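Local coordinates for methanol--corrinoid protein co-methyltransferase (Methanosarcina barkeri, PDB 2I2X), which catalyses transfer of the methyl group of methanol to the cob(I)amide carried by its partner MtaC, an early step of methanogenesis from methanol, at residues V74-P79 / L333-A338; D68-M73 / I118-R123; L30-G35 / A80-T85; C337-T342 / K350-L355. All blocks are in the same frame, centred on the assembly; numbering follows the deposited sequence.

Contact 1 of 4, residues V74-P79 / L333-A338; sequences VQVGFP and LAYDCA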
loop_
_atom_site.group_PDB
_atom_site.type_symbol
_atom_site.label_atom_id
_atom_site.label_comp_id
_atom_site.label_asym_id
_atom_site.label_seq_id
_atom_site.Cartn_x
_atom_site.Cartn_y
_atom_site.Cartn_z
ATOM N N VAL A 74 -2.771 -15.993 -8.420
ATOM C CA VAL A 74 -2.335 -17.063 -9.309
ATOM C C VAL A 74 -1.192 -16.568 -10.211
ATOM O O VAL A 74 -0.327 -17.343 -10.598
ATOM C CB VAL A 74 -3.517 -17.754 -10.111
ATOM C CG1 VAL A 74 -4.600 -18.331 -9.130
ATOM C CG2 VAL A 74 -4.148 -16.806 -11.098
ATOM N N GLN A 75 -1.178 -15.269 -10.500
ATOM C CA GLN A 75 -0.113 -14.682 -11.300
ATOM C C GLN A 75 1.215 -14.676 -10.563
ATOM O O GLN A 75 2.262 -14.657 -11.196
ATOM C CB GLN A 75 -0.463 -13.262 -11.745
ATOM C CG GLN A 75 -1.539 -13.184 -12.827
ATOM C CD GLN A 75 -1.082 -13.604 -14.235
ATOM O OE1 GLN A 75 0.020 -14.112 -14.440
ATOM N NE2 GLN A 75 -1.960 -13.404 -15.209
ATOM N N VAL A 76 1.203 -14.700 -9.236
ATOM C CA VAL A 76 2.468 -14.606 -8.514
ATOM C C VAL A 76 2.816 -15.953 -7.866
ATOM O O VAL A 76 3.875 -16.116 -7.244
ATOM C CB VAL A 76 2.489 -13.395 -7.523
ATOM C CG1 VAL A 76 3.866 -13.240 -6.859
ATOM C CG2 VAL A 76 2.101 -12.123 -8.239
ATOM N N GLY A 77 1.934 -16.928 -8.054
ATOM C CA GLY A 77 2.198 -18.293 -7.596
ATOM C C GLY A 77 1.816 -18.583 -6.153
ATOM O O GLY A 77 2.250 -19.576 -5.579
ATOM N N PHE A 78 1.003 -17.732 -5.554
ATOM C CA PHE A 78 0.642 -17.937 -4.139
ATOM C C PHE A 78 -0.334 -19.096 -3.981
ATOM O O PHE A 78 -1.297 -19.191 -4.742
ATOM C CB PHE A 78 0.126 -16.636 -3.522
ATOM C CG PHE A 78 1.168 -15.545 -3.482
ATOM C CD1 PHE A 78 2.422 -15.785 -2.901
ATOM C CD2 PHE A 78 0.918 -14.280 -4.049
ATOM C CE1 PHE A 78 3.377 -14.796 -2.848
ATOM C CE2 PHE A 78 1.874 -13.274 -3.994
ATOM C CZ PHE A 78 3.100 -13.530 -3.387
ATOM N N PRO A 79 -0.074 -20.004 -3.031
ATOM C CA PRO A 79 -0.893 -21.222 -2.912
ATOM C C PRO A 79 -2.225 -21.085 -2.139
ATOM O O PRO A 79 -3.043 -22.006 -2.196
ATOM C CB PRO A 79 0.041 -22.184 -2.139
ATOM C CG PRO A 79 0.718 -21.285 -1.176
ATOM C CD PRO A 79 0.997 -19.995 -2.016
ATOM N N LEU A 333 0.967 -9.120 1.615
ATOM C CA LEU A 333 0.545 -10.084 2.612
ATOM C C LEU A 333 1.018 -11.480 2.253
ATOM O O LEU A 333 1.633 -12.179 3.077
ATOM C CB LEU A 333 -0.992 -10.112 2.769
ATOM C CG LEU A 333 -1.678 -8.856 3.284
ATOM C CD1 LEU A 333 -3.115 -8.947 3.056
ATOM C CD2 LEU A 333 -1.362 -8.580 4.767
ATOM N N ALA A 334 0.758 -11.889 1.017
ATOM C CA ALA A 334 1.120 -13.242 0.619
ATOM C C ALA A 334 2.631 -13.470 0.688
ATOM O O ALA A 334 3.089 -14.572 1.007
ATOM C CB ALA A 334 0.590 -13.562 -0.757
ATOM N N TYR A 335 3.405 -12.432 0.406
ATOM C CA TYR A 335 4.838 -12.578 0.492
ATOM C C TYR A 335 5.283 -12.666 1.955
ATOM O O TYR A 335 6.175 -13.442 2.291
ATOM C CB TYR A 335 5.527 -11.417 -0.233
ATOM C CG TYR A 335 5.901 -11.680 -1.681
ATOM C CD1 TYR A 335 6.733 -12.753 -2.028
ATOM C CD2 TYR A 335 5.460 -10.838 -2.697
ATOM C CE1 TYR A 335 7.102 -12.994 -3.343
ATOM C CE2 TYR A 335 5.820 -11.073 -4.023
ATOM C CZ TYR A 335 6.637 -12.160 -4.347
ATOM O OH TYR A 335 7.035 -12.372 -5.669
ATOM N N ASP A 336 4.661 -11.864 2.831
ATOM C CA ASP A 336 4.937 -11.939 4.272
ATOM C C ASP A 336 4.665 -13.362 4.711
ATOM O O ASP A 336 5.438 -13.925 5.475
ATOM C CB ASP A 336 4.066 -10.970 5.092
ATOM C CG ASP A 336 4.467 -9.523 4.920
ATOM O OD1 ASP A 336 5.632 -9.266 4.587
ATOM O OD2 ASP A 336 3.612 -8.629 5.092
ATOM N N CYS A 337 3.573 -13.948 4.215
ATOM C CA CYS A 337 3.274 -15.328 4.549
ATOM C C CYS A 337 4.326 -16.273 3.991
ATOM O O CYS A 337 4.722 -17.222 4.676
ATOM C CB CYS A 337 1.854 -15.737 4.135
ATOM S SG CYS A 337 0.494 -14.942 5.159
ATOM N N ALA A 338 4.815 -16.018 2.778
ATOM C CA ALA A 338 5.761 -16.940 2.162
ATOM C C ALA A 338 7.074 -17.062 2.981
ATOM O O ALA A 338 7.647 -18.155 3.111
ATOM C CB ALA A 338 6.023 -16.582 0.678
#
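The hydroxyl of Tyr-335 makes its hydrogen bond with the backbone O of Asp-297 of the second subunit, another copy of this protein, and Val-76 leans on the same oxygen, its CG1 3.5 Å from Tyr-335 OH. That methyl is delivered by a chi1 of -175°, which sets CG1 anti to the backbone N. Beside it Phe-78 makes a T-shaped pair with Tyr-335: the planes stand at 89°, the centroids lie 4.9 Å apart, and Phe-78 CZ comes down over the centre of the tyrosine ring, 3.6 Å from Tyr-335 CD2. The phenyl ring is held on a face as well as at its edge. Ala-334 CB lies 3.2 Å from the Phe-78 centroid, almost on the ring normal, a close CH-pi contact for which a lone methyl is small enough. Gly-77, with phi 86°, lets the chain leave the helix; a side chain at this backbone geometry would collide with the carbonyl oxygen before it. A leucine in place of Tyr-335 would probably leave the Asp-297 carbonyl of the second subunit without this hydrogen bond and the edge of Phe-78 without an aromatic face. Helix 325-345 follows barrel strand 309-311 and helix 55-76 follows the adjacent strand 40-43, so this is the packing of neighbouring outer helices characteristic of a TIM barrel.

Contact 2 of 4, residues D68-M73 / I118-R123; sequences DVMERM and IKCALR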
loop_
_atom_site.group_PDB
_atom_site.type_symbol
_atom_site.label_atom_id
_atom_site.label_comp_id
_atom_site.label_asym_id
_atom_site.label_seq_id
_atom_site.Cartn_x
_atom_site.Cartn_y
_atom_site.Cartn_z
ATOM N N ASP A 68 -9.969 -9.370 -8.917
ATOM C CA ASP A 68 -8.623 -8.783 -8.865
ATOM C C ASP A 68 -7.629 -9.507 -7.941
ATOM O O ASP A 68 -6.451 -9.720 -8.293
ATOM C CB ASP A 68 -8.713 -7.317 -8.470
ATOM C CG ASP A 68 -9.210 -6.448 -9.601
ATOM O OD1 ASP A 68 -9.485 -6.990 -10.704
ATOM O OD2 ASP A 68 -9.338 -5.223 -9.388
ATOM N N VAL A 69 -8.130 -9.881 -6.773
ATOM C CA VAL A 69 -7.406 -10.663 -5.796
ATOM C C VAL A 69 -7.050 -12.058 -6.323
ATOM O O VAL A 69 -5.877 -12.462 -6.263
ATOM C CB VAL A 69 -8.261 -10.835 -4.495
ATOM C CG1 VAL A 69 -7.559 -11.763 -3.526
ATOM C CG2 VAL A 69 -8.555 -9.492 -3.847
ATOM N N MET A 70 -8.034 -12.811 -6.818
ATOM C CA MET A 70 -7.735 -14.185 -7.244
ATOM C C MET A 70 -6.707 -14.163 -8.414
ATOM O O MET A 70 -5.760 -14.941 -8.454
ATOM C CB MET A 70 -9.008 -14.963 -7.628
ATOM C CG MET A 70 -10.081 -15.125 -6.504
ATOM S SD MET A 70 -9.457 -15.903 -4.983
ATOM C CE MET A 70 -8.869 -17.513 -5.525
ATOM N N GLU A 71 -6.905 -13.240 -9.340
ATOM C CA GLU A 71 -6.052 -13.116 -10.489
ATOM C C GLU A 71 -4.616 -12.875 -10.004
ATOM O O GLU A 71 -3.702 -13.602 -10.381
ATOM C CB GLU A 71 -6.583 -12.000 -11.417
ATOM C CG GLU A 71 -5.828 -11.815 -12.741
ATOM C CD GLU A 71 -5.815 -13.062 -13.645
ATOM O OE1 GLU A 71 -6.701 -13.953 -13.495
ATOM O OE2 GLU A 71 -4.896 -13.127 -14.510
ATOM N N ARG A 72 -4.427 -11.920 -9.100
ATOM C CA ARG A 72 -3.091 -11.647 -8.634
ATOM C C ARG A 72 -2.432 -12.847 -7.978
ATOM O O ARG A 72 -1.263 -13.118 -8.220
ATOM C CB ARG A 72 -3.047 -10.469 -7.668
ATOM C CG ARG A 72 -1.584 -10.084 -7.406
ATOM C CD ARG A 72 -0.965 -9.405 -8.686
ATOM N NE ARG A 72 -0.317 -8.231 -8.172
ATOM C CZ ARG A 72 -0.517 -6.992 -8.562
ATOM N NH1 ARG A 72 -1.265 -6.705 -9.598
ATOM N NH2 ARG A 72 0.112 -6.039 -7.917
ATOM N N MET A 73 -3.172 -13.548 -7.125
ATOM C CA MET A 73 -2.611 -14.656 -6.378
ATOM C C MET A 73 -2.056 -15.701 -7.335
ATOM O O MET A 73 -0.967 -16.220 -7.100
ATOM C CB MET A 73 -3.643 -15.278 -5.434
ATOM C CG MET A 73 -4.081 -14.402 -4.244
ATOM S SD MET A 73 -2.712 -13.659 -3.326
ATOM C CE MET A 73 -2.502 -14.945 -2.197
ATOM N N ILE A 118 -5.876 -23.309 -6.312
ATOM C CA ILE A 118 -5.548 -22.421 -5.223
ATOM C C ILE A 118 -6.578 -22.607 -4.086
ATOM O O ILE A 118 -7.776 -22.661 -4.336
ATOM C CB ILE A 118 -5.534 -20.932 -5.699
ATOM C CG1 ILE A 118 -5.199 -19.989 -4.541
ATOM C CG2 ILE A 118 -6.861 -20.538 -6.394
ATOM C CD1 ILE A 118 -4.951 -18.563 -4.974
ATOM N N LYS A 119 -6.088 -22.742 -2.853
ATOM C CA LYS A 119 -6.929 -22.886 -1.680
ATOM C C LYS A 119 -7.407 -21.517 -1.236
ATOM O O LYS A 119 -6.629 -20.559 -1.182
ATOM C CB LYS A 119 -6.118 -23.515 -0.557
ATOM C CG LYS A 119 -5.418 -24.816 -0.924
ATOM C CD LYS A 119 -4.161 -24.926 -0.081
ATOM C CE LYS A 119 -3.945 -26.297 0.449
ATOM N NZ LYS A 119 -3.656 -27.282 -0.589
ATOM N N CYS A 120 -8.681 -21.404 -0.928
ATOM C CA CYS A 120 -9.212 -20.144 -0.417
ATOM C C CYS A 120 -10.468 -20.321 0.440
ATOM O O CYS A 120 -11.116 -21.373 0.407
ATOM C CB CYS A 120 -9.522 -19.236 -1.585
ATOM S SG CYS A 120 -10.492 -20.088 -2.793
ATOM N N ALA A 121 -10.801 -19.297 1.221
ATOM C CA ALA A 121 -11.985 -19.326 2.083
ATOM C C ALA A 121 -12.509 -17.917 2.149
ATOM O O ALA A 121 -11.767 -16.964 1.941
ATOM C CB ALA A 121 -11.653 -19.871 3.503
ATOM N N LEU A 122 -13.801 -17.782 2.373
ATOM C CA LEU A 122 -14.414 -16.486 2.414
ATOM C C LEU A 122 -14.935 -16.148 3.828
ATOM O O LEU A 122 -15.681 -16.893 4.430
ATOM C CB LEU A 122 -15.525 -16.417 1.364
ATOM C CG LEU A 122 -16.365 -15.136 1.363
ATOM C CD1 LEU A 122 -15.506 -13.931 1.018
ATOM C CD2 LEU A 122 -17.573 -15.257 0.447
ATOM N N ARG A 123 -14.530 -15.010 4.349
ATOM C CA ARG A 123 -14.987 -14.590 5.637
ATOM C C ARG A 123 -15.876 -13.395 5.445
ATOM O O ARG A 123 -15.489 -12.441 4.752
ATOM C CB ARG A 123 -13.813 -14.193 6.478
ATOM C CG ARG A 123 -14.177 -13.570 7.801
ATOM C CD ARG A 123 -12.866 -13.174 8.422
ATOM N NE ARG A 123 -12.850 -13.448 9.821
ATOM C CZ ARG A 123 -11.818 -13.931 10.486
ATOM N NH1 ARG A 123 -10.666 -14.209 9.898
ATOM N NH2 ARG A 123 -11.964 -14.132 11.781
#
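Met-70 and Met-73, one helical turn apart, face Ile-118 and Cys-120 in the helix-on-sheet layer of a TIM barrel, where helix 55-76 covers the outside of the parallel strands. The tight part centres on Ile-118, at the entry to strand 119-126. With CG1 anti to its backbone N, Ile-118 extends CD1 to 3.6 Å from Met-73 CB, while its other branch, CG2, meets Met-70 CE at 3.7 Å. Tyr-16 of another chain of the assembly also packs on Ile-118. Methionine suits position 70 because it is unbranched and pliant: bends at chi2 and chi3 (-56° and -60°) swing the end of the chain toward the strand, bringing its methyl to isoleucine and cysteine together. The contact is apolar throughout, and no hydrogen bond joins the two segments.

The surroundings grow more open on the far side of the strand, where Lys-119 points away from the helix, and at Asp-68 and Glu-71 of the helix, which are partly exposed. These carry polar ends: Asp-68 bonds Tyr-317, and Glu-71 bonds Tyr-112 and Gln-75. The contact slackens along the strand as well, ending at Cys-120, whose SG lies 4.1 Å from Met-70 CE.

Contact 3 of 4, residues L30-G35 / A80-T85; sequences LDLEIG and AIILET
Leu-32 is the residue most covered here, and it works as a fork laid against two successive inward-pointing residues of strand 80-86. Its CG is anti to the backbone N (chi1 -164°), which carries both methyls across to the strand. CD1 goes to the beta carbon of Ala-80, 3.8 Å away, and Leu-32 CD2 meets Ile-82 CG1 at 3.5 Å, with Ile-82 CD1 only slightly farther off.

Ile-82, the second most buried, is crossed by Leu-32 at about a right angle. Its CG1 branch is anti to the carbonyl carbon, and the chain CG1-CD1 is therefore the one that touches Leu-32. Past its end the packing is looser, Ile-34 CD1 standing 4.4 Å from Ile-82 CD1. Ala-80, third in burial, is short enough to let the leucine methyl settle over its beta carbon. Between Ala-80 and Ile-82, Ile-81 points away from residues 30-35, so only one side of the strand is used. No hydrogen bond links the segments; apolar carbons make the whole of this contact, an alanine methyl among branched leucine and isoleucine chains, which fits a place shielded from water.

Residues 30-35 include one arm of a small hairpin, strands 25-28 and 32-33, which packs against the inner side of the barrel sheet near the start of strand 80-86. Leu-32 there also touches Tyr-38 and, on neighbouring strand 119-126, Lys-119 and Ala-121. Ile-82 is flanked by Ile-40 and Glu-42 of strand 40-43, while on the outer side of the sheet Ile-81 packs on Val-69 and Met-73 of helix 55-76.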
loop_
_atom_site.group_PDB
_atom_site.type_symbol
_atom_site.label_atom_id
_atom_site.label_comp_id
_atom_site.label_asym_id
_atom_site.label_seq_id
_atom_site.Cartn_x
_atom_site.Cartn_y
_atom_site.Cartn_z
ATOM N N LEU A 30 -12.591 -23.869 0.459
ATOM C CA LEU A 30 -12.155 -24.693 -0.640
ATOM C C LEU A 30 -10.785 -25.254 -0.349
ATOM O O LEU A 30 -9.762 -24.660 -0.719
ATOM C CB LEU A 30 -12.194 -23.895 -1.930
ATOM C CG LEU A 30 -13.597 -23.367 -2.292
ATOM C CD1 LEU A 30 -13.543 -22.311 -3.379
ATOM C CD2 LEU A 30 -14.527 -24.526 -2.707
ATOM N N ASP A 31 -10.765 -26.380 0.363
ATOM C CA ASP A 31 -9.524 -27.111 0.605
ATOM C C ASP A 31 -8.504 -26.316 1.469
ATOM O O ASP A 31 -7.306 -26.586 1.454
ATOM C CB ASP A 31 -8.938 -27.542 -0.749
ATOM C CG ASP A 31 -7.859 -28.568 -0.612
ATOM O OD1 ASP A 31 -8.029 -29.489 0.223
ATOM O OD2 ASP A 31 -6.836 -28.462 -1.347
ATOM N N LEU A 32 -9.001 -25.351 2.238
ATOM C CA LEU A 32 -8.149 -24.531 3.114
ATOM C C LEU A 32 -8.031 -25.082 4.549
ATOM O O LEU A 32 -8.990 -25.654 5.107
ATOM C CB LEU A 32 -8.643 -23.080 3.178
ATOM C CG LEU A 32 -7.596 -22.095 3.734
ATOM C CD1 LEU A 32 -6.436 -21.894 2.750
ATOM C CD2 LEU A 32 -8.192 -20.743 4.169
ATOM N N GLU A 33 -6.863 -24.902 5.155
ATOM C CA GLU A 33 -6.702 -25.258 6.553
ATOM C C GLU A 33 -5.930 -24.194 7.293
ATOM O O GLU A 33 -4.953 -23.631 6.775
ATOM C CB GLU A 33 -6.052 -26.618 6.706
ATOM C CG GLU A 33 -6.905 -27.799 6.179
ATOM C CD GLU A 33 -6.196 -29.125 6.368
ATOM O OE1 GLU A 33 -5.022 -29.090 6.784
ATOM O OE2 GLU A 33 -6.801 -30.201 6.117
ATOM N N ILE A 34 -6.413 -23.898 8.498
ATOM C CA ILE A 34 -5.932 -22.758 9.267
ATOM C C ILE A 34 -5.325 -23.227 10.570
ATOM O O ILE A 34 -5.974 -23.959 11.318
ATOM C CB ILE A 34 -7.070 -21.751 9.521
ATOM C CG1 ILE A 34 -7.812 -21.482 8.221
ATOM C CG2 ILE A 34 -6.517 -20.462 10.138
ATOM C CD1 ILE A 34 -9.105 -20.761 8.382
ATOM N N GLY A 35 -4.083 -22.807 10.825
ATOM C CA GLY A 35 -3.307 -23.258 11.966
ATOM C C GLY A 35 -2.759 -24.645 11.727
ATOM O O GLY A 35 -2.359 -25.338 12.666
ATOM N N ALA A 80 -2.423 -19.985 -1.413
ATOM C CA ALA A 80 -3.628 -19.832 -0.557
ATOM C C ALA A 80 -4.011 -18.381 -0.258
ATOM O O ALA A 80 -3.179 -17.467 -0.265
ATOM C CB ALA A 80 -3.475 -20.614 0.751
ATOM N N ILE A 81 -5.288 -18.163 -0.006
ATOM C CA ILE A 81 -5.720 -16.827 0.283
ATOM C C ILE A 81 -7.101 -16.826 0.936
ATOM O O ILE A 81 -7.945 -17.646 0.579
ATOM C CB ILE A 81 -5.663 -15.960 -1.006
ATOM C CG1 ILE A 81 -5.639 -14.454 -0.669
ATOM C CG2 ILE A 81 -6.679 -16.390 -2.030
ATOM C CD1 ILE A 81 -6.934 -13.865 -0.650
ATOM N N ILE A 82 -7.329 -15.909 1.874
ATOM C CA ILE A 82 -8.671 -15.728 2.441
ATOM C C ILE A 82 -9.140 -14.323 2.078
ATOM O O ILE A 82 -8.358 -13.367 2.214
ATOM C CB ILE A 82 -8.646 -15.832 3.973
ATOM C CG1 ILE A 82 -8.335 -17.267 4.402
ATOM C CG2 ILE A 82 -9.958 -15.347 4.557
ATOM C CD1 ILE A 82 -7.870 -17.410 5.869
ATOM N N LEU A 83 -10.382 -14.189 1.609
ATOM C CA LEU A 83 -10.983 -12.862 1.423
ATOM C C LEU A 83 -11.908 -12.542 2.605
ATOM O O LEU A 83 -12.750 -13.368 3.005
ATOM C CB LEU A 83 -11.748 -12.784 0.091
ATOM C CG LEU A 83 -10.939 -12.821 -1.237
ATOM C CD1 LEU A 83 -10.520 -14.252 -1.751
ATOM C CD2 LEU A 83 -11.679 -12.043 -2.344
ATOM N N GLU A 84 -11.739 -11.364 3.192
ATOM C CA GLU A 84 -12.650 -10.947 4.217
ATOM C C GLU A 84 -13.489 -9.749 3.767
ATOM O O GLU A 84 -12.946 -8.661 3.502
ATOM C CB GLU A 84 -11.947 -10.644 5.550
ATOM C CG GLU A 84 -12.961 -10.087 6.596
ATOM C CD GLU A 84 -12.371 -9.619 7.897
ATOM O OE1 GLU A 84 -11.126 -9.575 8.043
ATOM O OE2 GLU A 84 -13.171 -9.275 8.793
ATOM N N THR A 85 -14.806 -9.944 3.734
ATOM C CA THR A 85 -15.756 -8.870 3.459
ATOM C C THR A 85 -16.379 -8.348 4.748
ATOM O O THR A 85 -17.193 -9.035 5.374
ATOM C CB THR A 85 -16.890 -9.347 2.508
ATOM O OG1 THR A 85 -16.309 -9.974 1.352
ATOM C CG2 THR A 85 -17.751 -8.197 2.052
#

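Contact 4 of 4, residues C337-T342 / K350-L355; sequences CALMNT and KVLRDL
Leu-352 points toward the neighbouring helix, whereas Leu-339 and Met-340 stand off to its flanks, so that the leucine ends against backbone as much as against side chains. With its CG anti to the backbone N (chi1 178°), Leu-352 sends CD2 to 4.2 Å from both the O and the CG of Leu-339, and the same Leu-352 methyl lies 4.3 Å from Met-340 CA. Leu-339 bends its end toward Leu-352, while Met-340 leads its thioether away, toward Phe-19, Thr-39 and Cys-307. The contact is thus small and rather loose, one methyl seated between two residues, a place that suits a leucine because it is apolar and reaches across the gap between helices.

Some polar groups beside it bond within their own helix. Ala-338 O accepts both Thr-342 N and, at 2.8 Å, Thr-342 OG1; the two donors come from opposite faces of the carbonyl plane. On the other helix Arg-353 NH1 forms a 3.1 Å salt bridge with Asp-354 OD1, approaching that oxygen from above the carboxylate plane. Arg-353 also pairs with Asp-15, as does Lys-350, whose CG lies over a face of the guanidinium, near its rim.

A short connection joins helix 325-345 to helix 349-361, and the contact packs their adjoining ends together. The second subunit covers this pair of helices further, with its Met-356 on Leu-339 and its Asn-348 on Val-351.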
loop_
_atom_site.group_PDB
_atom_site.type_symbol
_atom_site.label_atom_id
_atom_site.label_comp_id
_atom_site.label_asym_id
_atom_site.label_seq_id
_atom_site.Cartn_x
_atom_site.Cartn_y
_atom_site.Cartn_z
ATOM N N CYS A 337 3.573 -13.948 4.215
ATOM C CA CYS A 337 3.274 -15.328 4.549
ATOM C C CYS A 337 4.326 -16.273 3.991
ATOM O O CYS A 337 4.722 -17.222 4.676
ATOM C CB CYS A 337 1.854 -15.737 4.135
ATOM S SG CYS A 337 0.494 -14.942 5.159
ATOM N N ALA A 338 4.815 -16.018 2.778
ATOM C CA ALA A 338 5.761 -16.940 2.162
ATOM C C ALA A 338 7.074 -17.062 2.981
ATOM O O ALA A 338 7.647 -18.155 3.111
ATOM C CB ALA A 338 6.023 -16.582 0.678
ATOM N N LEU A 339 7.494 -15.959 3.580
ATOM C CA LEU A 339 8.674 -15.903 4.444
ATOM C C LEU A 339 8.438 -16.771 5.655
ATOM O O LEU A 339 9.272 -17.625 6.041
ATOM C CB LEU A 339 8.947 -14.446 4.882
ATOM C CG LEU A 339 10.210 -14.250 5.724
ATOM C CD1 LEU A 339 11.477 -14.589 4.894
ATOM C CD2 LEU A 339 10.282 -12.831 6.364
ATOM N N MET A 340 7.274 -16.578 6.256
ATOM C CA MET A 340 6.938 -17.337 7.440
ATOM C C MET A 340 6.890 -18.807 7.052
ATOM O O MET A 340 7.479 -19.622 7.747
ATOM C CB MET A 340 5.635 -16.841 8.075
ATOM C CG MET A 340 5.823 -15.583 8.958
ATOM S SD MET A 340 4.276 -15.049 9.739
ATOM C CE MET A 340 3.374 -14.319 8.358
ATOM N N ASN A 341 6.251 -19.150 5.928
ATOM C CA ASN A 341 6.069 -20.561 5.608
ATOM C C ASN A 341 7.368 -21.256 5.304
ATOM O O ASN A 341 7.488 -22.439 5.580
ATOM C CB ASN A 341 5.037 -20.784 4.505
ATOM C CG ASN A 341 3.644 -20.284 4.886
ATOM O OD1 ASN A 341 3.330 -20.065 6.090
ATOM N ND2 ASN A 341 2.777 -20.125 3.868
ATOM N N THR A 342 8.345 -20.518 4.753
ATOM C CA THR A 342 9.703 -21.035 4.494
ATOM C C THR A 342 10.443 -21.352 5.811
ATOM O O THR A 342 11.232 -22.307 5.888
ATOM C CB THR A 342 10.539 -19.982 3.673
ATOM O OG1 THR A 342 9.898 -19.716 2.430
ATOM C CG2 THR A 342 11.962 -20.459 3.388
ATOM N N LYS A 350 10.952 -20.681 14.949
ATOM C CA LYS A 350 11.065 -20.115 16.290
ATOM C C LYS A 350 12.001 -18.927 16.387
ATOM O O LYS A 350 11.692 -17.978 17.109
ATOM C CB LYS A 350 11.372 -21.175 17.334
ATOM C CG LYS A 350 10.126 -22.011 17.677
ATOM C CD LYS A 350 10.447 -23.008 18.759
ATOM C CE LYS A 350 9.228 -23.799 19.147
ATOM N NZ LYS A 350 9.640 -24.649 20.317
ATOM N N VAL A 351 13.110 -18.954 15.641
ATOM C CA VAL A 351 14.056 -17.845 15.658
ATOM C C VAL A 351 13.433 -16.635 14.962
ATOM O O VAL A 351 13.634 -15.495 15.376
ATOM C CB VAL A 351 15.438 -18.207 15.005
ATOM C CG1 VAL A 351 15.264 -18.583 13.566
ATOM C CG2 VAL A 351 16.433 -17.024 15.075
ATOM N N LEU A 352 12.671 -16.887 13.905
ATOM C CA LEU A 352 12.050 -15.802 13.165
ATOM C C LEU A 352 10.967 -15.200 14.030
ATOM O O LEU A 352 10.903 -13.971 14.182
ATOM C CB LEU A 352 11.529 -16.266 11.789
ATOM C CG LEU A 352 10.821 -15.188 10.948
ATOM C CD1 LEU A 352 11.748 -13.993 10.705
ATOM C CD2 LEU A 352 10.270 -15.755 9.656
ATOM N N ARG A 353 10.134 -16.057 14.624
ATOM C CA ARG A 353 9.236 -15.626 15.701
ATOM C C ARG A 353 9.944 -14.715 16.732
ATOM O O ARG A 353 9.523 -13.582 16.951
ATOM C CB ARG A 353 8.560 -16.832 16.325
ATOM C CG ARG A 353 7.832 -16.624 17.697
ATOM C CD ARG A 353 8.769 -17.161 18.758
ATOM N NE ARG A 353 8.295 -18.395 19.318
ATOM C CZ ARG A 353 9.017 -19.270 20.005
ATOM N NH1 ARG A 353 10.314 -19.093 20.212
ATOM N NH2 ARG A 353 8.381 -20.339 20.503
ATOM N N ASP A 354 11.067 -15.137 17.291
ATOM C CA ASP A 354 11.777 -14.241 18.210
ATOM C C ASP A 354 12.214 -12.915 17.599
ATOM O O ASP A 354 12.141 -11.874 18.259
ATOM C CB ASP A 354 12.936 -14.947 18.897
ATOM C CG ASP A 354 12.461 -16.039 19.843
ATOM O OD1 ASP A 354 11.239 -16.128 20.173
ATOM O OD2 ASP A 354 13.317 -16.821 20.277
ATOM N N LEU A 355 12.645 -12.948 16.333
ATOM C CA LEU A 355 13.148 -11.762 15.659
ATOM C C LEU A 355 11.980 -10.757 15.504
ATOM O O LEU A 355 12.100 -9.578 15.848
ATOM C CB LEU A 355 13.752 -12.148 14.306
ATOM C CG LEU A 355 15.247 -12.155 13.928
ATOM C CD1 LEU A 355 16.227 -12.074 15.061
ATOM C CD2 LEU A 355 15.555 -13.352 13.073
#

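Overall arrangement
From the N terminus, residues 30-35 open contact 3, which closes at strand 80-86 after the chain has run through strand 40-43 and helix 55-76. Inside that loop the end of helix 55-76 opens contact 2, closed 45 residues on by strand 119-126, and contact 1, closed only 254 residues later by helix 325-345. These three cross one another, since their segments alternate. Contacts 2 and 3 use neighbouring strands of the barrel sheet, one on each side of it. Contact 4 is local: it begins on Cys-337 and Ala-338, where contact 1 ends, and closes a short loop to helix 349-361, beside the second subunit.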